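Local coordinates for family 88 glycosyl hydrolase (Bacteroides thetaiotaomicron, PDB 5NOA), which probably hydrolyses the unsaturated uronic acid sugars that polysaccharide lyases leave on fragments of plant glycans such as gum arabic, at residues 276-290 / 337-351. Sequence-based numbering, arbitrary orientation.
Sequences RSMLDAQHAPGPETS and YVQPIGEKAIPGQVV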
# COMPACT_ATOMS: atom_id res chain seq x y z
N ARG A 276 3.45 -8.01 -14.07
CA ARG A 276 3.23 -6.58 -14.16
C ARG A 276 1.91 -6.21 -14.83
O ARG A 276 1.23 -5.29 -14.36
CB ARG A 276 4.44 -5.92 -14.84
CG ARG A 276 5.67 -5.84 -13.95
CD ARG A 276 6.92 -5.50 -14.70
NE ARG A 276 7.39 -6.66 -15.43
CZ ARG A 276 8.37 -6.63 -16.34
NH1 ARG A 276 8.97 -5.49 -16.65
NH2 ARG A 276 8.75 -7.73 -16.92
N SER A 277 1.53 -6.89 -15.93
CA SER A 277 0.16 -6.84 -16.49
C SER A 277 -0.53 -8.10 -15.98
O SER A 277 -0.17 -9.22 -16.36
CB SER A 277 0.18 -6.79 -18.01
OG SER A 277 -1.11 -6.55 -18.55
N MET A 278 -1.45 -7.93 -15.06
CA MET A 278 -1.94 -9.08 -14.26
C MET A 278 -2.56 -10.17 -15.10
O MET A 278 -2.44 -11.34 -14.74
CB MET A 278 -2.99 -8.59 -13.26
CG MET A 278 -2.42 -7.68 -12.20
SD MET A 278 -3.69 -6.86 -11.17
CE MET A 278 -4.36 -8.27 -10.27
N LEU A 279 -3.24 -9.79 -16.19
CA LEU A 279 -3.98 -10.73 -17.04
C LEU A 279 -3.21 -11.12 -18.29
O LEU A 279 -3.75 -11.81 -19.12
CB LEU A 279 -5.34 -10.16 -17.42
CG LEU A 279 -6.23 -9.71 -16.27
CD1 LEU A 279 -7.58 -9.25 -16.80
CD2 LEU A 279 -6.44 -10.76 -15.22
N ASP A 280 -1.96 -10.69 -18.44
CA ASP A 280 -1.20 -11.01 -19.65
C ASP A 280 0.26 -11.18 -19.30
O ASP A 280 1.03 -10.22 -19.33
CB ASP A 280 -1.37 -9.91 -20.70
CG ASP A 280 -0.70 -10.27 -22.06
OD1 ASP A 280 0.03 -11.27 -22.12
OD2 ASP A 280 -0.88 -9.51 -23.04
N ALA A 281 0.62 -12.41 -18.93
CA ALA A 281 2.00 -12.69 -18.52
C ALA A 281 3.02 -12.38 -19.61
O ALA A 281 4.11 -11.94 -19.30
CB ALA A 281 2.17 -14.13 -18.07
N GLN A 282 2.67 -12.52 -20.88
CA GLN A 282 3.65 -12.29 -21.96
C GLN A 282 3.90 -10.83 -22.25
O GLN A 282 4.92 -10.47 -22.82
CB GLN A 282 3.22 -12.99 -23.26
CG GLN A 282 2.86 -14.47 -23.14
CD GLN A 282 3.92 -15.26 -22.43
OE1 GLN A 282 3.64 -15.94 -21.43
NE2 GLN A 282 5.15 -15.18 -22.93
N HIS A 283 3.00 -9.96 -21.84
CA HIS A 283 3.17 -8.53 -22.09
C HIS A 283 4.44 -8.00 -21.41
O HIS A 283 5.15 -7.18 -21.95
CB HIS A 283 1.88 -7.84 -21.62
CG HIS A 283 1.92 -6.37 -21.63
ND1 HIS A 283 1.43 -5.62 -22.67
CD2 HIS A 283 2.39 -5.49 -20.72
CE1 HIS A 283 1.56 -4.34 -22.38
NE2 HIS A 283 2.12 -4.23 -21.20
N ALA A 284 4.66 -8.42 -20.18
CA ALA A 284 5.79 -8.00 -19.37
C ALA A 284 6.08 -9.18 -18.48
O ALA A 284 5.47 -9.36 -17.43
CB ALA A 284 5.47 -6.75 -18.56
N PRO A 285 6.95 -10.08 -18.92
CA PRO A 285 7.02 -11.41 -18.29
C PRO A 285 7.75 -11.47 -16.97
O PRO A 285 8.52 -10.58 -16.61
CB PRO A 285 7.79 -12.24 -19.35
CG PRO A 285 8.65 -11.22 -20.02
CD PRO A 285 7.77 -10.03 -20.14
N GLY A 286 7.54 -12.58 -16.31
CA GLY A 286 8.34 -12.98 -15.20
C GLY A 286 7.93 -12.37 -13.88
O GLY A 286 6.93 -11.61 -13.76
N PRO A 287 8.68 -12.70 -12.81
CA PRO A 287 8.33 -12.28 -11.48
C PRO A 287 8.30 -10.75 -11.28
O PRO A 287 9.06 -10.00 -11.86
CB PRO A 287 9.47 -12.81 -10.63
CG PRO A 287 10.35 -13.56 -11.45
CD PRO A 287 9.90 -13.53 -12.84
N GLU A 288 7.43 -10.32 -10.37
CA GLU A 288 7.50 -8.96 -9.85
C GLU A 288 7.07 -9.02 -8.40
O GLU A 288 6.13 -9.75 -8.07
CB GLU A 288 6.67 -8.00 -10.68
CG GLU A 288 7.02 -6.52 -10.44
CD GLU A 288 6.47 -5.90 -9.17
OE1 GLU A 288 5.28 -6.13 -8.89
OE2 GLU A 288 7.23 -5.12 -8.49
N THR A 289 7.74 -8.25 -7.55
CA THR A 289 7.57 -8.38 -6.11
C THR A 289 6.58 -7.45 -5.48
O THR A 289 5.91 -7.84 -4.52
CB THR A 289 8.93 -8.28 -5.45
OG1 THR A 289 9.73 -9.37 -5.89
CG2 THR A 289 8.89 -8.25 -3.93
N SER A 290 6.57 -6.18 -5.87
CA SER A 290 5.77 -5.22 -5.13
C SER A 290 4.28 -5.51 -5.18
O SER A 290 3.61 -5.51 -4.12
CB SER A 290 6.09 -3.78 -5.54
OG SER A 290 5.81 -3.52 -6.90
N TYR A 337 13.50 -8.21 -7.43
CA TYR A 337 12.43 -8.26 -8.43
C TYR A 337 11.37 -7.18 -8.23
O TYR A 337 10.22 -7.36 -8.63
CB TYR A 337 11.82 -9.66 -8.56
CG TYR A 337 12.71 -10.70 -9.14
CD1 TYR A 337 12.91 -10.78 -10.51
CD2 TYR A 337 13.30 -11.63 -8.34
CE1 TYR A 337 13.68 -11.76 -11.07
CE2 TYR A 337 14.10 -12.63 -8.88
CZ TYR A 337 14.30 -12.71 -10.26
OH TYR A 337 15.06 -13.70 -10.78
N VAL A 338 11.77 -6.04 -7.69
CA VAL A 338 10.85 -4.93 -7.55
C VAL A 338 10.83 -4.12 -8.85
O VAL A 338 11.86 -3.64 -9.32
CB VAL A 338 11.19 -4.04 -6.37
CG1 VAL A 338 10.23 -2.85 -6.27
CG2 VAL A 338 11.19 -4.84 -5.08
N GLN A 339 9.67 -3.95 -9.47
CA GLN A 339 9.57 -3.13 -10.68
C GLN A 339 9.98 -1.69 -10.33
O GLN A 339 9.37 -1.07 -9.48
CB GLN A 339 8.16 -3.13 -11.20
CG GLN A 339 7.93 -2.31 -12.47
CD GLN A 339 6.48 -2.36 -12.93
OE1 GLN A 339 5.58 -2.67 -12.17
NE2 GLN A 339 6.26 -2.09 -14.19
N PRO A 340 11.02 -1.14 -11.00
CA PRO A 340 11.52 0.18 -10.63
C PRO A 340 10.65 1.32 -11.14
O PRO A 340 10.02 1.19 -12.18
CB PRO A 340 12.88 0.21 -11.32
CG PRO A 340 12.81 -0.74 -12.41
CD PRO A 340 11.87 -1.81 -12.00
N ILE A 341 10.67 2.43 -10.41
CA ILE A 341 9.94 3.63 -10.83
C ILE A 341 10.31 4.04 -12.23
O ILE A 341 9.44 4.34 -13.06
CB ILE A 341 10.14 4.80 -9.84
CG1 ILE A 341 9.48 4.45 -8.50
CG2 ILE A 341 9.61 6.12 -10.40
CD1 ILE A 341 9.97 5.31 -7.34
N GLY A 342 11.58 4.03 -12.53
CA GLY A 342 11.94 4.50 -13.91
C GLY A 342 11.89 3.48 -15.03
O GLY A 342 12.45 3.70 -16.09
N GLU A 343 11.30 2.32 -14.80
CA GLU A 343 11.40 1.24 -15.76
C GLU A 343 11.03 1.62 -17.21
O GLU A 343 10.05 2.29 -17.46
CB GLU A 343 10.47 0.12 -15.31
CG GLU A 343 10.47 -1.10 -16.20
CD GLU A 343 9.30 -2.02 -15.88
OE1 GLU A 343 8.13 -1.70 -16.23
OE2 GLU A 343 9.55 -3.04 -15.29
N LYS A 344 11.86 1.15 -18.13
CA LYS A 344 11.62 1.07 -19.56
C LYS A 344 11.56 -0.43 -19.84
O LYS A 344 12.49 -1.13 -19.44
CB LYS A 344 12.79 1.68 -20.35
CG LYS A 344 12.96 3.18 -20.15
CD LYS A 344 14.42 3.57 -19.99
CE LYS A 344 14.58 5.07 -19.89
NZ LYS A 344 15.78 5.36 -19.07
N ALA A 345 10.49 -0.93 -20.46
CA ALA A 345 10.44 -2.37 -20.73
C ALA A 345 9.57 -2.66 -21.93
O ALA A 345 8.59 -1.98 -22.20
CB ALA A 345 9.93 -3.13 -19.52
N ILE A 346 9.95 -3.73 -22.61
CA ILE A 346 9.21 -4.26 -23.75
C ILE A 346 9.01 -5.75 -23.53
O ILE A 346 9.71 -6.39 -22.74
CB ILE A 346 9.95 -3.98 -25.07
CG1 ILE A 346 11.35 -4.57 -25.08
CG2 ILE A 346 9.99 -2.48 -25.36
CD1 ILE A 346 12.02 -4.57 -26.43
N PRO A 347 8.09 -6.35 -24.27
CA PRO A 347 7.88 -7.80 -24.14
C PRO A 347 9.16 -8.59 -24.35
O PRO A 347 10.00 -8.21 -25.17
CB PRO A 347 6.84 -8.08 -25.19
CG PRO A 347 6.06 -6.82 -25.29
CD PRO A 347 7.04 -5.71 -25.07
N GLY A 348 9.31 -9.67 -23.57
CA GLY A 348 10.48 -10.50 -23.60
C GLY A 348 11.41 -10.21 -22.44
O GLY A 348 12.26 -11.01 -22.15
N GLN A 349 11.27 -9.05 -21.79
CA GLN A 349 12.24 -8.61 -20.79
C GLN A 349 11.68 -8.78 -19.38
O GLN A 349 10.58 -8.38 -19.08
CB GLN A 349 12.59 -7.16 -20.99
CG GLN A 349 13.24 -6.86 -22.34
CD GLN A 349 13.45 -5.39 -22.53
OE1 GLN A 349 12.73 -4.57 -21.97
NE2 GLN A 349 14.42 -5.05 -23.37
N VAL A 350 12.49 -9.33 -18.50
CA VAL A 350 12.13 -9.51 -17.12
C VAL A 350 12.63 -8.37 -16.24
O VAL A 350 13.52 -7.63 -16.64
CB VAL A 350 12.61 -10.86 -16.61
CG1 VAL A 350 12.01 -12.02 -17.41
CG2 VAL A 350 14.11 -10.96 -16.53
N VAL A 351 12.09 -8.27 -15.04
CA VAL A 351 12.57 -7.32 -14.02
C VAL A 351 13.92 -7.78 -13.52
O VAL A 351 14.17 -8.97 -13.37
CB VAL A 351 11.54 -7.22 -12.88
CG1 VAL A 351 12.04 -6.32 -11.78
CG2 VAL A 351 10.22 -6.74 -13.40
O HOH W 1 11.99 -5.33 -17.54
O HOH W 2 7.25 -11.66 -23.25
O HOH W 3 10.15 -10.20 -14.34
O HOH W 4 3.74 -4.48 -10.84
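Two irregular loops run alongside each other, with Thr289 N donating to Tyr337 O (2.8 Å) and the CA atoms of His283 and Pro347 5.2 Å apart. Arg276 crosses to the 337-351 loop, a turn at chi3 (-77°) swinging its guanidinium between Glu343 and Gln349 O. Arg276 NH2 is shared between two backbone carbonyls, Gln349 O (2.9 Å) and Pro285 O, both in the guanidinium plane. Arg276 NH1 makes a salt bridge to Glu343 OE2 (2.9 Å), approached from above the carboxylate plane. Ala284 CB and Val351 CG2 cover opposite faces of the guanidinium, the valine methyl over its centre. Gln339 NE2 donates a hydrogen bond to the other carboxylate oxygen, Glu343 OE1 (2.8 Å), so both oxygens of Glu343 are engaged. Such loops join the helices of the (alpha/alpha)6 barrel characteristic of family 88; the second lies between helices 310-328 and 358-377. At the start of helix 289-304, Glu288 is the N-cap: its OE2 accepts from Ser290 N and OG and, across the contact, from Gln339 N (2.9 Å, nearly straight at 175°). Pro287 CG sits over one face of the Tyr337 ring, a CH-pi contact 4.1 Å from the centroid. One water bridges Val351 N to Pro285 O and Pro287 O.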